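Long-range contact in pectinesterase A (Erwinia chrysanthemi, PDB 2NTP), which hydrolyses the methyl esters of galacturonosyl residues in pectin, probably as the first step in the maceration and soft-rotting of plant tissue: residues A[29-43]-A[52-66]. Residues are numbered along the deposited sequence; the frame is centred on the assembly and turned at random.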
ATOM      1  N   PRO A  29     -17.670  -5.940  21.522  1.00 22.00           N
ATOM      2  CA  PRO A  29     -17.434  -6.975  22.525  1.00 21.98           C
ATOM      3  C   PRO A  29     -16.206  -7.809  22.167  1.00 21.83           C
ATOM      4  O   PRO A  29     -15.924  -8.021  20.979  1.00 21.69           O
ATOM      5  CB  PRO A  29     -18.705  -7.831  22.463  1.00 22.06           C
ATOM      6  CG  PRO A  29     -19.309  -7.549  21.128  1.00 22.33           C
ATOM      7  CD  PRO A  29     -18.972  -6.113  20.848  1.00 21.97           C
ATOM      8  N   ALA A  30     -15.472  -8.256  23.184  1.00 21.47           N
ATOM      9  CA  ALA A  30     -14.319  -9.130  22.980  1.00 21.20           C
ATOM     10  C   ALA A  30     -14.750 -10.420  22.281  1.00 20.97           C
ATOM     11  O   ALA A  30     -15.791 -10.985  22.605  1.00 21.21           O
ATOM     12  CB  ALA A  30     -13.650  -9.444  24.307  1.00 21.34           C
ATOM     13  N   GLY A  31     -13.950 -10.870  21.318  1.00 20.57           N
ATOM     14  CA  GLY A  31     -14.262 -12.084  20.568  1.00 19.92           C
ATOM     15  C   GLY A  31     -14.125 -11.926  19.065  1.00 19.55           C
ATOM     16  O   GLY A  31     -13.376 -11.068  18.582  1.00 19.41           O
ATOM     17  N   SER A  32     -14.856 -12.756  18.324  1.00 19.12           N
ATOM     18  CA  SER A  32     -14.669 -12.856  16.874  1.00 18.64           C
ATOM     19  C   SER A  32     -15.958 -12.934  16.053  1.00 18.42           C
ATOM     20  O   SER A  32     -15.919 -13.268  14.861  1.00 17.96           O
ATOM     21  CB  SER A  32     -13.766 -14.044  16.551  1.00 18.65           C
ATOM     22  OG  SER A  32     -14.274 -15.238  17.129  1.00 19.12           O
ATOM     23  N   THR A  33     -17.089 -12.631  16.688  1.00 18.31           N
ATOM     24  CA  THR A  33     -18.347 -12.405  15.980  1.00 18.22           C
ATOM     25  C   THR A  33     -18.196 -11.158  15.106  1.00 17.63           C
ATOM     26  O   THR A  33     -17.445 -10.246  15.468  1.00 17.66           O
ATOM     27  CB  THR A  33     -19.537 -12.222  16.959  1.00 18.37           C
ATOM     28  OG1 THR A  33     -19.174 -11.298  17.995  1.00 19.76           O
ATOM     29  CG2 THR A  33     -19.921 -13.553  17.589  1.00 19.06           C
ATOM     30  N   PRO A  34     -18.885 -11.117  13.947  1.00 16.96           N
ATOM     31  CA  PRO A  34     -18.768  -9.930  13.090  1.00 16.48           C
ATOM     32  C   PRO A  34     -19.200  -8.642  13.794  1.00 16.05           C
ATOM     33  O   PRO A  34     -20.205  -8.628  14.513  1.00 15.90           O
ATOM     34  CB  PRO A  34     -19.698 -10.242  11.909  1.00 16.48           C
ATOM     35  CG  PRO A  34     -20.583 -11.340  12.379  1.00 16.96           C
ATOM     36  CD  PRO A  34     -19.787 -12.128  13.365  1.00 17.01           C
ATOM     37  N   PHE A  35     -18.417  -7.582  13.609  1.00 15.51           N
ATOM     38  CA  PHE A  35     -18.759  -6.263  14.135  1.00 15.26           C
ATOM     39  C   PHE A  35     -18.619  -5.250  13.010  1.00 14.99           C
ATOM     40  O   PHE A  35     -17.528  -5.078  12.459  1.00 15.23           O
ATOM     41  CB  PHE A  35     -17.852  -5.899  15.313  1.00 15.29           C
ATOM     42  CG  PHE A  35     -18.367  -4.758  16.150  1.00 15.73           C
ATOM     43  CD1 PHE A  35     -19.313  -4.985  17.149  1.00 16.23           C
ATOM     44  CD2 PHE A  35     -17.910  -3.458  15.945  1.00 15.58           C
ATOM     45  CE1 PHE A  35     -19.797  -3.939  17.930  1.00 16.90           C
ATOM     46  CE2 PHE A  35     -18.391  -2.402  16.723  1.00 16.03           C
ATOM     47  CZ  PHE A  35     -19.338  -2.647  17.715  1.00 16.20           C
ATOM     48  N   VAL A  36     -19.728  -4.598  12.673  1.00 14.60           N
ATOM     49  CA  VAL A  36     -19.808  -3.720  11.506  1.00 14.51           C
ATOM     50  C   VAL A  36     -20.091  -2.283  11.930  1.00 14.42           C
ATOM     51  O   VAL A  36     -21.074  -2.008  12.627  1.00 14.68           O
ATOM     52  CB  VAL A  36     -20.894  -4.200  10.511  1.00 14.56           C
ATOM     53  CG1 VAL A  36     -20.814  -3.433   9.194  1.00 14.79           C
ATOM     54  CG2 VAL A  36     -20.773  -5.708  10.273  1.00 14.54           C
ATOM     55  N   ILE A  37     -19.221  -1.371  11.498  1.00 14.15           N
ATOM     56  CA  ILE A  37     -19.324   0.040  11.860  1.00 13.67           C
ATOM     57  C   ILE A  37     -19.579   0.907  10.629  1.00 13.91           C
ATOM     58  O   ILE A  37     -18.817   0.863   9.655  1.00 13.81           O
ATOM     59  CB  ILE A  37     -18.048   0.525  12.595  1.00 13.77           C
ATOM     60  CG1 ILE A  37     -17.784  -0.344  13.827  1.00 13.24           C
ATOM     61  CG2 ILE A  37     -18.171   2.011  12.976  1.00 13.57           C
ATOM     62  CD1 ILE A  37     -16.391  -0.185  14.433  1.00 13.42           C
ATOM     63  N   LEU A  38     -20.660   1.683  10.672  1.00 13.75           N
ATOM     64  CA  LEU A  38     -20.934   2.662   9.631  1.00 14.13           C
ATOM     65  C   LEU A  38     -20.257   3.964  10.018  1.00 14.04           C
ATOM     66  O   LEU A  38     -20.395   4.433  11.153  1.00 14.52           O
ATOM     67  CB  LEU A  38     -22.440   2.877   9.433  1.00 14.25           C
ATOM     68  CG  LEU A  38     -22.886   3.938   8.413  1.00 14.40           C
ATOM     69  CD1 LEU A  38     -22.526   3.560   6.973  1.00 15.38           C
ATOM     70  CD2 LEU A  38     -24.390   4.206   8.534  1.00 14.80           C
ATOM     71  N   ILE A  39     -19.504   4.528   9.081  1.00 13.80           N
ATOM     72  CA  ILE A  39     -18.842   5.811   9.290  1.00 13.35           C
ATOM     73  C   ILE A  39     -19.452   6.851   8.348  1.00 13.47           C
ATOM     74  O   ILE A  39     -19.243   6.801   7.138  1.00 13.37           O
ATOM     75  CB  ILE A  39     -17.308   5.700   9.068  1.00 13.19           C
ATOM     76  CG1 ILE A  39     -16.703   4.621   9.976  1.00 13.17           C
ATOM     77  CG2 ILE A  39     -16.630   7.046   9.304  1.00 13.25           C
ATOM     78  CD1 ILE A  39     -15.285   4.183   9.579  1.00 13.18           C
ATOM     79  N   LYS A  40     -20.219   7.789   8.906  1.00 13.79           N
ATOM     80  CA  LYS A  40     -20.830   8.853   8.103  1.00 14.20           C
ATOM     81  C   LYS A  40     -19.777   9.834   7.588  1.00 13.91           C
ATOM     82  O   LYS A  40     -18.694   9.945   8.176  1.00 13.81           O
ATOM     83  CB  LYS A  40     -21.907   9.596   8.910  1.00 14.72           C
ATOM     84  CG  LYS A  40     -23.105   8.741   9.302  1.00 16.61           C
ATOM     85  CD  LYS A  40     -24.062   8.544   8.126  1.00 20.52           C
ATOM     86  CE  LYS A  40     -25.434   8.072   8.590  1.00 22.65           C
ATOM     87  NZ  LYS A  40     -26.202   9.164   9.260  1.00 25.07           N
ATOM     88  N   ASN A  41     -20.100  10.527   6.494  1.00 13.73           N
ATOM     89  CA  ASN A  41     -19.198  11.488   5.853  1.00 13.62           C
ATOM     90  C   ASN A  41     -18.550  12.454   6.837  1.00 13.62           C
ATOM     91  O   ASN A  41     -19.206  12.966   7.752  1.00 13.81           O
ATOM     92  CB  ASN A  41     -19.920  12.278   4.754  1.00 13.75           C
ATOM     93  CG  ASN A  41     -20.178  11.452   3.503  1.00 14.56           C
ATOM     94  OD1 ASN A  41     -19.440  10.519   3.194  1.00 15.04           O
ATOM     95  ND2 ASN A  41     -21.230  11.803   2.773  1.00 14.96           N
ATOM     96  N   GLY A  42     -17.260  12.682   6.641  1.00 13.34           N
ATOM     97  CA  GLY A  42     -16.480  13.563   7.500  1.00 13.09           C
ATOM     98  C   GLY A  42     -15.020  13.171   7.430  1.00 13.11           C
ATOM     99  O   GLY A  42     -14.689  12.086   6.949  1.00 12.91           O
ATOM    100  N   VAL A  43     -14.152  14.067   7.893  1.00 12.87           N
ATOM    101  CA  VAL A  43     -12.720  13.789   7.978  1.00 12.66           C
ATOM    102  C   VAL A  43     -12.390  13.490   9.435  1.00 12.57           C
ATOM    103  O   VAL A  43     -12.495  14.361  10.312  1.00 12.88           O
ATOM    104  CB  VAL A  43     -11.854  14.963   7.441  1.00 12.70           C
ATOM    105  CG1 VAL A  43     -10.367  14.656   7.586  1.00 13.23           C
ATOM    106  CG2 VAL A  43     -12.189  15.252   5.987  1.00 12.97           C
ATOM    107  N   ARG A  52      -8.865  -6.683  16.685  1.00 13.87           N
ATOM    108  CA  ARG A  52     -10.029  -7.547  16.800  1.00 13.86           C
ATOM    109  C   ARG A  52     -10.350  -8.199  15.463  1.00 13.47           C
ATOM    110  O   ARG A  52     -10.501  -7.521  14.442  1.00 13.56           O
ATOM    111  CB  ARG A  52     -11.243  -6.772  17.299  1.00 14.09           C
ATOM    112  CG  ARG A  52     -12.376  -7.679  17.768  1.00 14.96           C
ATOM    113  CD  ARG A  52     -13.663  -6.908  17.889  1.00 16.26           C
ATOM    114  NE  ARG A  52     -14.762  -7.734  18.385  1.00 16.29           N
ATOM    115  CZ  ARG A  52     -15.501  -8.543  17.628  1.00 17.26           C
ATOM    116  NH1 ARG A  52     -15.258  -8.667  16.327  1.00 16.15           N
ATOM    117  NH2 ARG A  52     -16.488  -9.238  18.177  1.00 18.06           N
ATOM    118  N   ASN A  53     -10.460  -9.524  15.493  1.00 13.15           N
ATOM    119  CA  ASN A  53     -10.848 -10.303  14.321  1.00 12.49           C
ATOM    120  C   ASN A  53     -12.282 -10.011  13.896  1.00 12.03           C
ATOM    121  O   ASN A  53     -13.133  -9.708  14.737  1.00 11.76           O
ATOM    122  CB  ASN A  53     -10.700 -11.802  14.605  1.00 12.84           C
ATOM    123  CG  ASN A  53      -9.250 -12.233  14.794  1.00 12.94           C
ATOM    124  OD1 ASN A  53      -8.320 -11.624  14.257  1.00 13.53           O
ATOM    125  ND2 ASN A  53      -9.053 -13.304  15.553  1.00 14.89           N
ATOM    126  N   ASN A  54     -12.541 -10.108  12.589  1.00 11.36           N
ATOM    127  CA  ASN A  54     -13.898  -9.998  12.042  1.00 11.08           C
ATOM    128  C   ASN A  54     -14.519  -8.610  12.250  1.00 10.90           C
ATOM    129  O   ASN A  54     -15.725  -8.478  12.490  1.00 10.87           O
ATOM    130  CB  ASN A  54     -14.787 -11.104  12.643  1.00 11.21           C
ATOM    131  CG  ASN A  54     -15.846 -11.621  11.677  1.00 11.38           C
ATOM    132  OD1 ASN A  54     -16.018 -11.117  10.565  1.00 11.25           O
ATOM    133  ND2 ASN A  54     -16.569 -12.647  12.114  1.00 11.21           N
ATOM    134  N   LEU A  55     -13.676  -7.579  12.176  1.00 10.57           N
ATOM    135  CA  LEU A  55     -14.127  -6.189  12.257  1.00 10.84           C
ATOM    136  C   LEU A  55     -14.264  -5.615  10.858  1.00 10.58           C
ATOM    137  O   LEU A  55     -13.425  -5.889   9.990  1.00 10.24           O
ATOM    138  CB  LEU A  55     -13.158  -5.336  13.082  1.00 11.32           C
ATOM    139  CG  LEU A  55     -13.474  -3.833  13.115  1.00 12.55           C
ATOM    140  CD1 LEU A  55     -14.715  -3.545  13.965  1.00 14.50           C
ATOM    141  CD2 LEU A  55     -12.284  -3.033  13.592  1.00 14.14           C
ATOM    142  N   HIS A  56     -15.318  -4.826  10.653  1.00 10.25           N
ATOM    143  CA  HIS A  56     -15.683  -4.312   9.327  1.00 10.32           C
ATOM    144  C   HIS A  56     -16.118  -2.853   9.390  1.00 10.52           C
ATOM    145  O   HIS A  56     -17.003  -2.487  10.169  1.00 10.52           O
ATOM    146  CB  HIS A  56     -16.772  -5.187   8.706  1.00 10.14           C
ATOM    147  CG  HIS A  56     -16.461  -6.649   8.773  1.00  9.85           C
ATOM    148  ND1 HIS A  56     -15.711  -7.294   7.813  1.00  9.02           N
ATOM    149  CD2 HIS A  56     -16.747  -7.578   9.714  1.00  9.39           C
ATOM    150  CE1 HIS A  56     -15.573  -8.562   8.145  1.00  9.31           C
ATOM    151  NE2 HIS A  56     -16.180  -8.758   9.303  1.00  9.16           N
ATOM    152  N   LEU A  57     -15.467  -2.025   8.575  1.00 10.50           N
ATOM    153  CA  LEU A  57     -15.783  -0.604   8.482  1.00 10.43           C
ATOM    154  C   LEU A  57     -16.438  -0.327   7.141  1.00 10.79           C
ATOM    155  O   LEU A  57     -15.976  -0.821   6.116  1.00 10.49           O
ATOM    156  CB  LEU A  57     -14.518   0.253   8.635  1.00 10.19           C
ATOM    157  CG  LEU A  57     -13.616   0.023   9.856  1.00  9.88           C
ATOM    158  CD1 LEU A  57     -12.397   0.938   9.814  1.00  9.93           C
ATOM    159  CD2 LEU A  57     -14.394   0.232  11.165  1.00 10.50           C
ATOM    160  N   LYS A  58     -17.522   0.446   7.165  1.00 11.35           N
ATOM    161  CA  LYS A  58     -18.211   0.875   5.952  1.00 12.48           C
ATOM    162  C   LYS A  58     -18.440   2.380   6.003  1.00 12.14           C
ATOM    163  O   LYS A  58     -19.179   2.866   6.860  1.00 12.37           O
ATOM    164  CB  LYS A  58     -19.551   0.140   5.792  1.00 12.48           C
ATOM    165  CG  LYS A  58     -20.252   0.413   4.468  1.00 13.95           C
ATOM    166  CD  LYS A  58     -21.552  -0.372   4.346  1.00 15.85           C
ATOM    167  CE  LYS A  58     -22.282  -0.039   3.051  1.00 17.92           C
ATOM    168  NZ  LYS A  58     -23.468  -0.929   2.834  1.00 20.47           N
ATOM    169  N   GLY A  59     -17.798   3.108   5.094  1.00 12.35           N
ATOM    170  CA  GLY A  59     -17.977   4.547   4.995  1.00 12.26           C
ATOM    171  C   GLY A  59     -19.218   4.887   4.195  1.00 12.59           C
ATOM    172  O   GLY A  59     -19.674   4.088   3.371  1.00 12.44           O
ATOM    173  N   GLU A  60     -19.768   6.073   4.452  1.00 12.86           N
ATOM    174  CA  GLU A  60     -20.941   6.573   3.730  1.00 13.23           C
ATOM    175  C   GLU A  60     -20.661   6.731   2.232  1.00 12.99           C
ATOM    176  O   GLU A  60     -21.529   6.458   1.398  1.00 13.42           O
ATOM    177  CB  GLU A  60     -21.420   7.896   4.342  1.00 13.21           C
ATOM    178  CG  GLU A  60     -22.627   8.524   3.634  1.00 13.86           C
ATOM    179  CD  GLU A  60     -23.217   9.719   4.370  1.00 14.53           C
ATOM    180  OE1 GLU A  60     -22.710  10.091   5.455  1.00 14.83           O
ATOM    181  OE2 GLU A  60     -24.205  10.288   3.852  1.00 17.29           O
ATOM    182  N   SER A  61     -19.448   7.170   1.907  1.00 12.56           N
ATOM    183  CA  SER A  61     -18.997   7.338   0.526  1.00 12.09           C
ATOM    184  C   SER A  61     -17.474   7.365   0.538  1.00 11.76           C
ATOM    185  O   SER A  61     -16.871   7.849   1.500  1.00 11.55           O
ATOM    186  CB  SER A  61     -19.533   8.640  -0.075  1.00 12.25           C
ATOM    187  OG  SER A  61     -18.957   9.779   0.555  1.00 12.19           O
ATOM    188  N   ARG A  62     -16.857   6.845  -0.519  1.00 11.68           N
ATOM    189  CA  ARG A  62     -15.403   6.934  -0.663  1.00 11.44           C
ATOM    190  C   ARG A  62     -14.948   8.393  -0.710  1.00 11.59           C
ATOM    191  O   ARG A  62     -13.961   8.763  -0.070  1.00 11.28           O
ATOM    192  CB  ARG A  62     -14.930   6.202  -1.920  1.00 11.47           C
ATOM    193  CG  ARG A  62     -13.422   5.972  -1.948  1.00 11.32           C
ATOM    194  CD  ARG A  62     -13.025   5.142  -3.137  1.00 12.05           C
ATOM    195  NE  ARG A  62     -12.744   5.949  -4.320  1.00 13.56           N
ATOM    196  CZ  ARG A  62     -12.468   5.435  -5.517  1.00 14.10           C
ATOM    197  NH1 ARG A  62     -12.455   4.117  -5.687  1.00 14.22           N
ATOM    198  NH2 ARG A  62     -12.211   6.236  -6.541  1.00 14.74           N
ATOM    199  N   ASN A  63     -15.678   9.220  -1.460  1.00 11.91           N
ATOM    200  CA  ASN A  63     -15.330  10.637  -1.594  1.00 12.19           C
ATOM    201  C   ASN A  63     -15.374  11.416  -0.271  1.00 12.00           C
ATOM    202  O   ASN A  63     -14.554  12.304  -0.050  1.00 11.98           O
ATOM    203  CB  ASN A  63     -16.240  11.322  -2.626  1.00 12.94           C
ATOM    204  CG  ASN A  63     -15.808  11.073  -4.077  1.00 14.35           C
ATOM    205  OD1 ASN A  63     -16.479  11.530  -5.011  1.00 18.24           O
ATOM    206  ND2 ASN A  63     -14.699  10.366  -4.275  1.00 15.19           N
ATOM    207  N   GLY A  64     -16.313  11.056   0.605  1.00 11.69           N
ATOM    208  CA  GLY A  64     -16.637  11.858   1.791  1.00 11.48           C
ATOM    209  C   GLY A  64     -16.284  11.320   3.167  1.00 11.33           C
ATOM    210  O   GLY A  64     -16.243  12.088   4.141  1.00 11.79           O
ATOM    211  N   ALA A  65     -16.052  10.011   3.268  1.00 10.73           N
ATOM    212  CA  ALA A  65     -15.693   9.394   4.540  1.00 10.22           C
ATOM    213  C   ALA A  65     -14.189   9.143   4.559  1.00 10.09           C
ATOM    214  O   ALA A  65     -13.701   8.240   3.881  1.00 10.28           O
ATOM    215  CB  ALA A  65     -16.469   8.103   4.756  1.00 10.30           C
ATOM    216  N   VAL A  66     -13.469   9.963   5.325  1.00  9.51           N
ATOM    217  CA  VAL A  66     -12.002   9.987   5.290  1.00  9.11           C
ATOM    218  C   VAL A  66     -11.408   9.756   6.676  1.00  8.89           C
ATOM    219  O   VAL A  66     -11.829  10.379   7.657  1.00  8.99           O
ATOM    220  CB  VAL A  66     -11.455  11.342   4.726  1.00  9.28           C
ATOM    221  CG1 VAL A  66      -9.935  11.316   4.610  1.00  9.55           C
ATOM    222  CG2 VAL A  66     -12.064  11.664   3.364  1.00  8.45           C
TER
HETATM  223  O   HOH W   1     -17.701 -10.447  20.416  1.00 40.61           O
HETATM  224  O   HOH W   2     -10.635 -11.070  18.021  1.00 20.63           O
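R52 reaches from the turn before strand 55-59 into the loop 29-34, which leads into strand 35-39. The two strands are parallel neighbours in adjacent coils of the right-handed parallel beta-helix, the fold of pectinesterases. From R52 CB the side chain sets off with CG anti to the backbone N (chi1 -166°) and runs extended to NE. R52 CG passes 3.6 Å from G31 O. CD lies near P29 O, and R52 NE donates to P29 O at 2.9 Å. NH2 shares this oxygen, so R52 grips P29 O side-on. The grip on T33 O is end-on, through NH1 and NH2, with R52 NH1 2.8 Å from T33 O. P29 O and T33 O both lie close to the guanidinium plane, at its edge. G31 O sits over the centre of one face, and F35 CB covers the opposite face near the rim. The loop carbonyls thus fix the rotation of the group.

N54 ND2 donates to S32 O, while N54 OD1 accepts from H56 NE2, so its amide ties the loop to the histidine. H56 ND1 bonds S99 in the next strand of the sheet. Backbone bonds then alternate between the strands from F35 to E60. On the face carrying F35, I37 and I39, I37 CD1 meets L55 CD1 and L57 CD2; helix 21-26 also packs here.

Beyond strands 35-39 and 55-59, G42 and V43 pair with A65 and V66. E60 OE1 accepts from N41 N at 2.8 Å, on its anti side and well out of the carboxylate plane. The N41 amide stacks on the E60 carboxylate with planes 3° apart. S61 OG donates to N41 OD1 at 2.8 Å and accepts from G64 N, an ST motif.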